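Local coordinates for nisin immunity protein (Lactococcus lactis subsp. lactis, PDB 5XHB), which helps protect the nisin-producing bacterium against nisin in its surroundings, as a lipoprotein of the cell membrane, at residues A[18-32]-A[92-106]. Numbering follows the deposited sequence.
With SO4 (sulfate ion), chain B.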
ATOM      1  N   THR A  18      10.509   5.266   3.179  1.00 17.67           N
ATOM      2  CA  THR A  18      10.362   3.834   3.482  1.00 17.86           C
ATOM      3  C   THR A  18      11.402   2.936   2.799  1.00 17.96           C
ATOM      4  O   THR A  18      11.738   1.864   3.312  1.00 15.76           O
ATOM      5  CB  THR A  18       8.958   3.300   3.104  1.00 18.96           C
ATOM      6  OG1 THR A  18       8.737   3.439   1.697  1.00 19.62           O
ATOM      7  CG2 THR A  18       7.857   4.035   3.863  1.00 19.06           C
ATOM      8  N   ASN A  19      11.908   3.351   1.646  1.00 15.36           N
ATOM      9  CA  ASN A  19      12.763   2.461   0.864  1.00 17.58           C
ATOM     10  C   ASN A  19      14.247   2.776   1.033  1.00 17.60           C
ATOM     11  O   ASN A  19      14.682   3.930   0.884  1.00 20.07           O
ATOM     12  CB  ASN A  19      12.379   2.517  -0.622  1.00 19.27           C
ATOM     13  CG  ASN A  19      10.925   2.149  -0.866  1.00 19.49           C
ATOM     14  OD1 ASN A  19      10.261   1.583  -0.005  1.00 19.88           O
ATOM     15  ND2 ASN A  19      10.426   2.472  -2.048  1.00 28.47           N
ATOM     16  N   PHE A  20      15.031   1.754   1.353  1.00 18.05           N
ATOM     17  CA  PHE A  20      16.438   1.993   1.634  1.00 18.27           C
ATOM     18  C   PHE A  20      17.326   0.816   1.296  1.00 19.88           C
ATOM     19  O   PHE A  20      16.860  -0.294   1.019  1.00 16.94           O
ATOM     20  CB  PHE A  20      16.621   2.376   3.110  1.00 19.42           C
ATOM     21  CG  PHE A  20      16.306   1.264   4.084  1.00 19.46           C
ATOM     22  CD1 PHE A  20      14.996   1.032   4.499  1.00 16.24           C
ATOM     23  CD2 PHE A  20      17.324   0.479   4.611  1.00 15.37           C
ATOM     24  CE1 PHE A  20      14.699   0.027   5.409  1.00 13.59           C
ATOM     25  CE2 PHE A  20      17.045  -0.535   5.516  1.00 14.64           C
ATOM     26  CZ  PHE A  20      15.719  -0.767   5.915  1.00 15.66           C
ATOM     27  N   ILE A  21      18.625   1.072   1.322  1.00 20.51           N
ATOM     28  CA  ILE A  21      19.601   0.027   1.108  1.00 17.92           C
ATOM     29  C   ILE A  21      20.465  -0.111   2.348  1.00 20.62           C
ATOM     30  O   ILE A  21      20.897   0.885   2.925  1.00 25.69           O
ATOM     31  CB  ILE A  21      20.475   0.327  -0.114  1.00 27.42           C
ATOM     32  CG1 ILE A  21      19.593   0.429  -1.358  1.00 28.39           C
ATOM     33  CG2 ILE A  21      21.529  -0.741  -0.282  1.00 27.87           C
ATOM     34  CD1 ILE A  21      20.316   0.972  -2.577  1.00 37.50           C
ATOM     35  N   TYR A  22      20.703  -1.343   2.765  1.00 22.83           N
ATOM     36  CA  TYR A  22      21.549  -1.593   3.914  1.00 24.78           C
ATOM     37  C   TYR A  22      22.400  -2.827   3.637  1.00 31.38           C
ATOM     38  O   TYR A  22      21.876  -3.882   3.283  1.00 28.20           O
ATOM     39  CB  TYR A  22      20.704  -1.764   5.181  1.00 27.71           C
ATOM     40  CG  TYR A  22      21.373  -2.596   6.248  1.00 34.91           C
ATOM     41  CD1 TYR A  22      22.647  -2.289   6.692  1.00 38.11           C
ATOM     42  CD2 TYR A  22      20.722  -3.689   6.814  1.00 40.43           C
ATOM     43  CE1 TYR A  22      23.269  -3.059   7.647  1.00 44.10           C
ATOM     44  CE2 TYR A  22      21.330  -4.456   7.787  1.00 38.77           C
ATOM     45  CZ  TYR A  22      22.605  -4.134   8.199  1.00 43.34           C
ATOM     46  OH  TYR A  22      23.225  -4.892   9.166  1.00 52.91           O
ATOM     47  N   ASP A  23      23.714  -2.677   3.782  1.00 32.14           N
ATOM     48  CA  ASP A  23      24.652  -3.773   3.545  1.00 36.84           C
ATOM     49  C   ASP A  23      24.435  -4.357   2.151  1.00 32.70           C
ATOM     50  O   ASP A  23      24.369  -5.571   1.978  1.00 35.03           O
ATOM     51  CB  ASP A  23      24.495  -4.845   4.628  1.00 38.49           C
ATOM     52  CG  ASP A  23      25.609  -5.873   4.610  1.00 51.60           C
ATOM     53  OD1 ASP A  23      26.613  -5.648   3.897  1.00 53.96           O
ATOM     54  OD2 ASP A  23      25.478  -6.902   5.313  1.00 51.45           O
ATOM     55  N   ASN A  24      24.284  -3.465   1.176  1.00 30.92           N
ATOM     56  CA  ASN A  24      24.068  -3.816  -0.231  1.00 33.27           C
ATOM     57  C   ASN A  24      22.786  -4.596  -0.563  1.00 31.43           C
ATOM     58  O   ASN A  24      22.705  -5.225  -1.616  1.00 32.34           O
ATOM     59  CB  ASN A  24      25.256  -4.611  -0.762  1.00 40.65           C
ATOM     60  CG  ASN A  24      25.839  -3.998  -2.007  1.00 51.75           C
ATOM     61  OD1 ASN A  24      26.850  -3.296  -1.947  1.00 56.52           O
ATOM     62  ND2 ASN A  24      25.191  -4.234  -3.148  1.00 49.22           N
ATOM     63  N   LYS A  25      21.793  -4.557   0.315  1.00 21.25           N
ATOM     64  CA  LYS A  25      20.516  -5.220   0.029  1.00 21.93           C
ATOM     65  C   LYS A  25      19.371  -4.216   0.160  1.00 20.79           C
ATOM     66  O   LYS A  25      19.441  -3.310   0.976  1.00 20.02           O
ATOM     67  CB  LYS A  25      20.286  -6.402   0.975  1.00 26.37           C
ATOM     68  CG  LYS A  25      21.277  -7.547   0.822  1.00 31.39           C
ATOM     69  CD  LYS A  25      20.867  -8.741   1.691  1.00 36.83           C
ATOM     70  CE  LYS A  25      19.430  -9.194   1.404  1.00 40.33           C
ATOM     71  NZ  LYS A  25      19.012 -10.382   2.226  1.00 42.07           N
ATOM     72  N   SER A  26      18.328  -4.373  -0.648  1.00 17.07           N
ATOM     73  CA  SER A  26      17.223  -3.424  -0.630  1.00 17.81           C
ATOM     74  C   SER A  26      16.096  -3.861   0.303  1.00 17.57           C
ATOM     75  O   SER A  26      15.616  -4.995   0.221  1.00 15.00           O
ATOM     76  CB  SER A  26      16.676  -3.226  -2.044  1.00 24.63           C
ATOM     77  OG  SER A  26      17.670  -2.655  -2.883  1.00 28.09           O
ATOM     78  N   TYR A  27      15.666  -2.934   1.156  1.00 16.21           N
ATOM     79  CA  TYR A  27      14.619  -3.177   2.150  1.00 16.36           C
ATOM     80  C   TYR A  27      13.568  -2.087   2.119  1.00 15.82           C
ATOM     81  O   TYR A  27      13.824  -0.991   1.612  1.00 17.48           O
ATOM     82  CB  TYR A  27      15.202  -3.202   3.563  1.00 13.30           C
ATOM     83  CG  TYR A  27      16.216  -4.268   3.847  1.00 16.63           C
ATOM     84  CD1 TYR A  27      15.826  -5.507   4.350  1.00 13.30           C
ATOM     85  CD2 TYR A  27      17.575  -4.025   3.660  1.00 20.49           C
ATOM     86  CE1 TYR A  27      16.751  -6.482   4.637  1.00 20.17           C
ATOM     87  CE2 TYR A  27      18.514  -4.997   3.946  1.00 22.13           C
ATOM     88  CZ  TYR A  27      18.098  -6.224   4.426  1.00 25.56           C
ATOM     89  OH  TYR A  27      19.032  -7.186   4.712  1.00 27.18           O
ATOM     90  N   PHE A  28      12.413  -2.341   2.733  1.00 12.05           N
ATOM     91  CA  PHE A  28      11.531  -1.227   3.060  1.00 13.22           C
ATOM     92  C   PHE A  28      11.035  -1.297   4.503  1.00 12.09           C
ATOM     93  O   PHE A  28      10.985  -2.361   5.111  1.00 10.15           O
ATOM     94  CB  PHE A  28      10.344  -1.137   2.083  1.00 12.40           C
ATOM     95  CG  PHE A  28       9.320  -2.261   2.196  1.00 10.81           C
ATOM     96  CD1 PHE A  28       9.604  -3.540   1.741  1.00 11.99           C
ATOM     97  CD2 PHE A  28       8.044  -1.998   2.688  1.00 12.73           C
ATOM     98  CE1 PHE A  28       8.640  -4.558   1.814  1.00 12.37           C
ATOM     99  CE2 PHE A  28       7.071  -2.992   2.762  1.00 12.67           C
ATOM    100  CZ  PHE A  28       7.362  -4.275   2.321  1.00 11.35           C
ATOM    101  N   VAL A  29      10.717  -0.138   5.069  1.00 10.29           N
ATOM    102  CA  VAL A  29      10.068  -0.100   6.377  1.00 11.35           C
ATOM    103  C   VAL A  29       8.590  -0.435   6.212  1.00 12.35           C
ATOM    104  O   VAL A  29       7.874   0.228   5.456  1.00 13.83           O
ATOM    105  CB  VAL A  29      10.192   1.276   7.054  1.00 13.44           C
ATOM    106  CG1 VAL A  29       9.759   1.191   8.522  1.00 15.00           C
ATOM    107  CG2 VAL A  29      11.636   1.797   6.945  1.00 13.94           C
ATOM    108  N   THR A  30       8.138  -1.456   6.930  1.00 12.38           N
ATOM    109  CA  THR A  30       6.750  -1.888   6.873  1.00 11.43           C
ATOM    110  C   THR A  30       5.889  -1.168   7.897  1.00 12.62           C
ATOM    111  O   THR A  30       6.398  -0.441   8.751  1.00 13.25           O
ATOM    112  CB  THR A  30       6.598  -3.382   7.162  1.00 11.45           C
ATOM    113  OG1 THR A  30       6.847  -3.593   8.557  1.00 13.09           O
ATOM    114  CG2 THR A  30       7.588  -4.212   6.337  1.00 10.99           C
ATOM    115  N   ASP A  31       4.584  -1.429   7.833  1.00 12.26           N
ATOM    116  CA  ASP A  31       3.642  -0.884   8.805  1.00 12.75           C
ATOM    117  C   ASP A  31       3.414  -1.866   9.964  1.00 20.19           C
ATOM    118  O   ASP A  31       2.491  -1.687  10.769  1.00 18.80           O
ATOM    119  CB  ASP A  31       2.309  -0.562   8.127  1.00 14.20           C
ATOM    120  CG  ASP A  31       1.472   0.447   8.929  1.00 22.06           C
ATOM    121  OD1 ASP A  31       2.053   1.411   9.461  1.00 26.29           O
ATOM    122  OD2 ASP A  31       0.236   0.265   9.021  1.00 27.46           O
ATOM    123  N   LYS A  32       4.240  -2.913  10.032  1.00 14.88           N
ATOM    124  CA  LYS A  32       4.169  -3.897  11.120  1.00 14.99           C
ATOM    125  C   LYS A  32       4.921  -3.414  12.355  1.00 16.44           C
ATOM    126  O   LYS A  32       6.143  -3.465  12.388  1.00 14.04           O
ATOM    127  CB  LYS A  32       4.749  -5.242  10.667  1.00 16.67           C
ATOM    128  CG  LYS A  32       4.016  -5.859   9.494  1.00 14.85           C
ATOM    129  CD  LYS A  32       2.728  -6.585   9.940  1.00 17.56           C
ATOM    130  CE  LYS A  32       2.026  -7.213   8.727  1.00 17.85           C
ATOM    131  NZ  LYS A  32       0.950  -8.218   9.061  1.00 19.36           N
ATOM    132  N   TYR A  92       9.437  -0.612  13.845  1.00 14.54           N
ATOM    133  CA  TYR A  92       8.681  -1.198  12.751  1.00 13.38           C
ATOM    134  C   TYR A  92       9.543  -2.189  12.004  1.00 14.30           C
ATOM    135  O   TYR A  92      10.713  -1.918  11.731  1.00 12.56           O
ATOM    136  CB  TYR A  92       8.159  -0.109  11.808  1.00 14.50           C
ATOM    137  CG  TYR A  92       6.977   0.641  12.371  1.00 17.66           C
ATOM    138  CD1 TYR A  92       7.155   1.782  13.143  1.00 18.34           C
ATOM    139  CD2 TYR A  92       5.674   0.194  12.141  1.00 16.16           C
ATOM    140  CE1 TYR A  92       6.066   2.459  13.675  1.00 19.87           C
ATOM    141  CE2 TYR A  92       4.586   0.872  12.655  1.00 21.80           C
ATOM    142  CZ  TYR A  92       4.790   2.000  13.423  1.00 24.23           C
ATOM    143  OH  TYR A  92       3.713   2.674  13.943  1.00 33.28           O
ATOM    144  N   LYS A  93       8.961  -3.346  11.696  1.00 13.92           N
ATOM    145  CA  LYS A  93       9.671  -4.396  10.975  1.00 11.59           C
ATOM    146  C   LYS A  93      10.135  -3.878   9.626  1.00 11.97           C
ATOM    147  O   LYS A  93       9.437  -3.082   9.000  1.00 13.42           O
ATOM    148  CB  LYS A  93       8.759  -5.621  10.783  1.00  9.02           C
ATOM    149  CG  LYS A  93       9.451  -6.853  10.185  1.00 12.97           C
ATOM    150  CD  LYS A  93       8.443  -8.021   9.948  1.00 15.83           C
ATOM    151  CE  LYS A  93       7.890  -8.586  11.243  1.00 21.77           C
ATOM    152  NZ  LYS A  93       6.798  -9.621  11.030  1.00 20.71           N
ATOM    153  N   ILE A  94      11.314  -4.312   9.195  1.00 12.20           N
ATOM    154  CA  ILE A  94      11.762  -4.039   7.837  1.00 11.98           C
ATOM    155  C   ILE A  94      11.765  -5.370   7.083  1.00 12.56           C
ATOM    156  O   ILE A  94      11.961  -6.427   7.685  1.00 14.87           O
ATOM    157  CB  ILE A  94      13.164  -3.386   7.776  1.00 10.29           C
ATOM    158  CG1 ILE A  94      14.233  -4.295   8.398  1.00 14.10           C
ATOM    159  CG2 ILE A  94      13.146  -1.978   8.407  1.00 13.90           C
ATOM    160  CD1 ILE A  94      15.660  -3.895   8.051  1.00 16.08           C
ATOM    161  N   LEU A  95      11.529  -5.307   5.777  1.00 10.81           N
ATOM    162  CA  LEU A  95      11.476  -6.500   4.936  1.00 10.21           C
ATOM    163  C   LEU A  95      12.221  -6.238   3.639  1.00 11.98           C
ATOM    164  O   LEU A  95      12.330  -5.096   3.216  1.00 10.65           O
ATOM    165  CB  LEU A  95      10.015  -6.886   4.633  1.00 10.91           C
ATOM    166  CG  LEU A  95       9.161  -7.521   5.738  1.00 10.87           C
ATOM    167  CD1 LEU A  95       7.716  -7.728   5.272  1.00  9.77           C
ATOM    168  CD2 LEU A  95       9.769  -8.853   6.231  1.00 10.32           C
ATOM    169  N   PRO A  96      12.723  -7.300   2.992  1.00 13.68           N
ATOM    170  CA  PRO A  96      13.305  -7.137   1.654  1.00 13.11           C
ATOM    171  C   PRO A  96      12.257  -6.593   0.684  1.00 13.25           C
ATOM    172  O   PRO A  96      11.064  -6.833   0.875  1.00 11.65           O
ATOM    173  CB  PRO A  96      13.724  -8.565   1.251  1.00 15.89           C
ATOM    174  CG  PRO A  96      13.616  -9.397   2.500  1.00 18.17           C
ATOM    175  CD  PRO A  96      12.686  -8.703   3.443  1.00 11.94           C
ATOM    176  N   GLU A  97      12.696  -5.878  -0.342  1.00 13.28           N
ATOM    177  CA  GLU A  97      11.786  -5.317  -1.335  1.00 12.72           C
ATOM    178  C   GLU A  97      11.046  -6.386  -2.123  1.00 19.32           C
ATOM    179  O   GLU A  97      10.012  -6.112  -2.726  1.00 14.30           O
ATOM    180  CB  GLU A  97      12.555  -4.403  -2.303  1.00 16.51           C
ATOM    181  CG  GLU A  97      13.046  -3.102  -1.669  1.00 17.90           C
ATOM    182  CD  GLU A  97      11.935  -2.080  -1.450  1.00 18.30           C
ATOM    183  OE1 GLU A  97      10.754  -2.445  -1.582  1.00 20.45           O
ATOM    184  OE2 GLU A  97      12.245  -0.901  -1.160  1.00 23.86           O
ATOM    185  N   SER A  98      11.558  -7.613  -2.104  1.00 14.37           N
ATOM    186  CA  SER A  98      10.837  -8.728  -2.715  1.00 18.22           C
ATOM    187  C   SER A  98       9.457  -8.937  -2.084  1.00 16.68           C
ATOM    188  O   SER A  98       8.579  -9.576  -2.682  1.00 17.95           O
ATOM    189  CB  SER A  98      11.658 -10.009  -2.599  1.00 21.09           C
ATOM    190  OG  SER A  98      11.764 -10.399  -1.243  1.00 21.86           O
ATOM    191  N   ASP A  99       9.261  -8.382  -0.885  1.00 14.08           N
ATOM    192  CA  ASP A  99       7.994  -8.487  -0.172  1.00 13.07           C
ATOM    193  C   ASP A  99       7.053  -7.273  -0.361  1.00 13.46           C
ATOM    194  O   ASP A  99       6.002  -7.208   0.278  1.00 11.62           O
ATOM    195  CB  ASP A  99       8.240  -8.675   1.328  1.00 12.88           C
ATOM    196  CG  ASP A  99       8.863 -10.023   1.670  1.00 17.98           C
ATOM    197  OD1 ASP A  99       8.725 -10.970   0.874  1.00 20.37           O
ATOM    198  OD2 ASP A  99       9.482 -10.138   2.750  1.00 16.55           O
ATOM    199  N   LYS A 100       7.425  -6.316  -1.208  1.00 12.46           N
ATOM    200  CA  LYS A 100       6.602  -5.120  -1.368  1.00 14.22           C
ATOM    201  C   LYS A 100       5.232  -5.535  -1.878  1.00 12.97           C
ATOM    202  O   LYS A 100       5.119  -6.477  -2.656  1.00 14.62           O
ATOM    203  CB  LYS A 100       7.245  -4.108  -2.321  1.00 16.94           C
ATOM    204  CG  LYS A 100       7.424  -4.594  -3.731  1.00 17.11           C
ATOM    205  CD  LYS A 100       7.746  -3.445  -4.699  1.00 26.02           C
ATOM    206  CE  LYS A 100       9.063  -2.780  -4.388  1.00 29.64           C
ATOM    207  NZ  LYS A 100       9.335  -1.622  -5.309  1.00 34.91           N
ATOM    208  N   GLY A 101       4.197  -4.847  -1.408  1.00 13.17           N
ATOM    209  CA  GLY A 101       2.830  -5.188  -1.763  1.00 13.90           C
ATOM    210  C   GLY A 101       2.206  -6.301  -0.933  1.00 15.65           C
ATOM    211  O   GLY A 101       1.000  -6.287  -0.696  1.00 16.53           O
ATOM    212  N   ALA A 102       3.010  -7.280  -0.515  1.00 14.60           N
ATOM    213  CA  ALA A 102       2.510  -8.366   0.332  1.00 15.06           C
ATOM    214  C   ALA A 102       2.210  -7.839   1.721  1.00 14.97           C
ATOM    215  O   ALA A 102       1.225  -8.231   2.359  1.00 15.08           O
ATOM    216  CB  ALA A 102       3.526  -9.514   0.413  1.00 12.18           C
ATOM    217  N   VAL A 103       3.087  -6.951   2.170  1.00 12.28           N
ATOM    218  CA  VAL A 103       2.994  -6.270   3.454  1.00 13.66           C
ATOM    219  C   VAL A 103       3.063  -4.771   3.191  1.00 14.51           C
ATOM    220  O   VAL A 103       3.953  -4.308   2.458  1.00 13.75           O
ATOM    221  CB  VAL A 103       4.141  -6.683   4.410  1.00 15.56           C
ATOM    222  CG1 VAL A 103       4.052  -5.907   5.729  1.00 16.75           C
ATOM    223  CG2 VAL A 103       4.136  -8.189   4.646  1.00 17.25           C
ATOM    224  N   LYS A 104       2.134  -4.010   3.766  1.00 15.77           N
ATOM    225  CA  LYS A 104       2.062  -2.567   3.501  1.00 13.28           C
ATOM    226  C   LYS A 104       3.279  -1.842   4.052  1.00 13.34           C
ATOM    227  O   LYS A 104       3.838  -2.231   5.081  1.00 14.03           O
ATOM    228  CB  LYS A 104       0.771  -1.977   4.094  1.00 21.70           C
ATOM    229  CG  LYS A 104      -0.483  -2.474   3.361  1.00 25.13           C
ATOM    230  CD  LYS A 104      -1.812  -2.083   4.011  1.00 29.00           C
ATOM    231  CE  LYS A 104      -2.974  -2.507   3.089  1.00 28.76           C
ATOM    232  NZ  LYS A 104      -4.334  -2.295   3.660  1.00 36.54           N
ATOM    233  N   ALA A 105       3.696  -0.789   3.361  1.00 12.96           N
ATOM    234  CA  ALA A 105       4.790   0.040   3.839  1.00 13.79           C
ATOM    235  C   ALA A 105       4.289   0.892   4.996  1.00 14.15           C
ATOM    236  O   ALA A 105       3.079   1.064   5.179  1.00 13.54           O
ATOM    237  CB  ALA A 105       5.339   0.934   2.716  1.00 13.65           C
ATOM    238  N   LEU A 106       5.238   1.416   5.759  1.00 13.60           N
ATOM    239  CA  LEU A 106       4.968   2.297   6.894  1.00 13.88           C
ATOM    240  C   LEU A 106       3.961   3.385   6.541  1.00 17.88           C
ATOM    241  O   LEU A 106       4.114   4.062   5.526  1.00 16.14           O
ATOM    242  CB  LEU A 106       6.283   2.934   7.366  1.00 14.92           C
ATOM    243  CG  LEU A 106       6.160   3.891   8.555  1.00 18.20           C
ATOM    244  CD1 LEU A 106       5.681   3.130   9.784  1.00 18.99           C
ATOM    245  CD2 LEU A 106       7.489   4.600   8.816  1.00 21.89           C
TER
HETATM  246  S   SO4 B 301       1.427  -0.407  -0.002  1.00 19.66           S
HETATM  247  O1  SO4 B 301       1.723  -1.808  -0.366  1.00 17.80           O
HETATM  248  O2  SO4 B 301       0.030  -0.288   0.404  1.00 23.78           O
HETATM  249  O3  SO4 B 301       2.275   0.029   1.105  1.00 19.36           O
HETATM  250  O4  SO4 B 301       1.680   0.407  -1.186  1.00 18.52           O
HETATM  251  O   HOH W   1       8.768  -0.417  -1.079  1.00 17.93           O
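The F28 ring lies on one face of the antiparallel sheet of the N-terminal half, enclosed at its edge by strand 92-96 and the chain that loops back from it. Strand 25-30, the second arm of a hairpin closed by a type I' turn from Y22 to K25, pairs with strand 92-96, F28 N bonding to L95 O (2.8 Å); the 3-10 segment 97-99 and the loop after it turn the chain back and bring 103-106 along T30 and D31. With CG between backbone N and carbonyl carbon (chi1 69°), F28 swings its ring over toward 97-105, where backbone atoms surround the edge: P96 O lies in plane at CE1, V103 O is 3.4 Å from CE2, and A105 CA sits in the ring plane at the CE2 and CD2 edge. The plane of the E97 carboxylate is turned only 20° from that of the ring, yet stands almost perpendicular to the N19 amide; a water donates to both N19 OD1 and E97 OE1. On the other face of the sheet I94 reaches the F20 ring edge with CG2 and CD1, while its CD1 also lies over one face of Y27. V29 CG1 packs against Y92 CB (3.9 Å). L106 N to V29 O and D31 N to K104 O pin the returning chain, and A105 N donates to sulfate O3 (2.8 Å), an ion probably from the crystallisation liquor. At K93 O two donors converge: T30 N arrives almost straight on, whereas T30 OG1 binds from above the carbonyl plane at 2.7 Å and itself accepts K32 N in an ST turn.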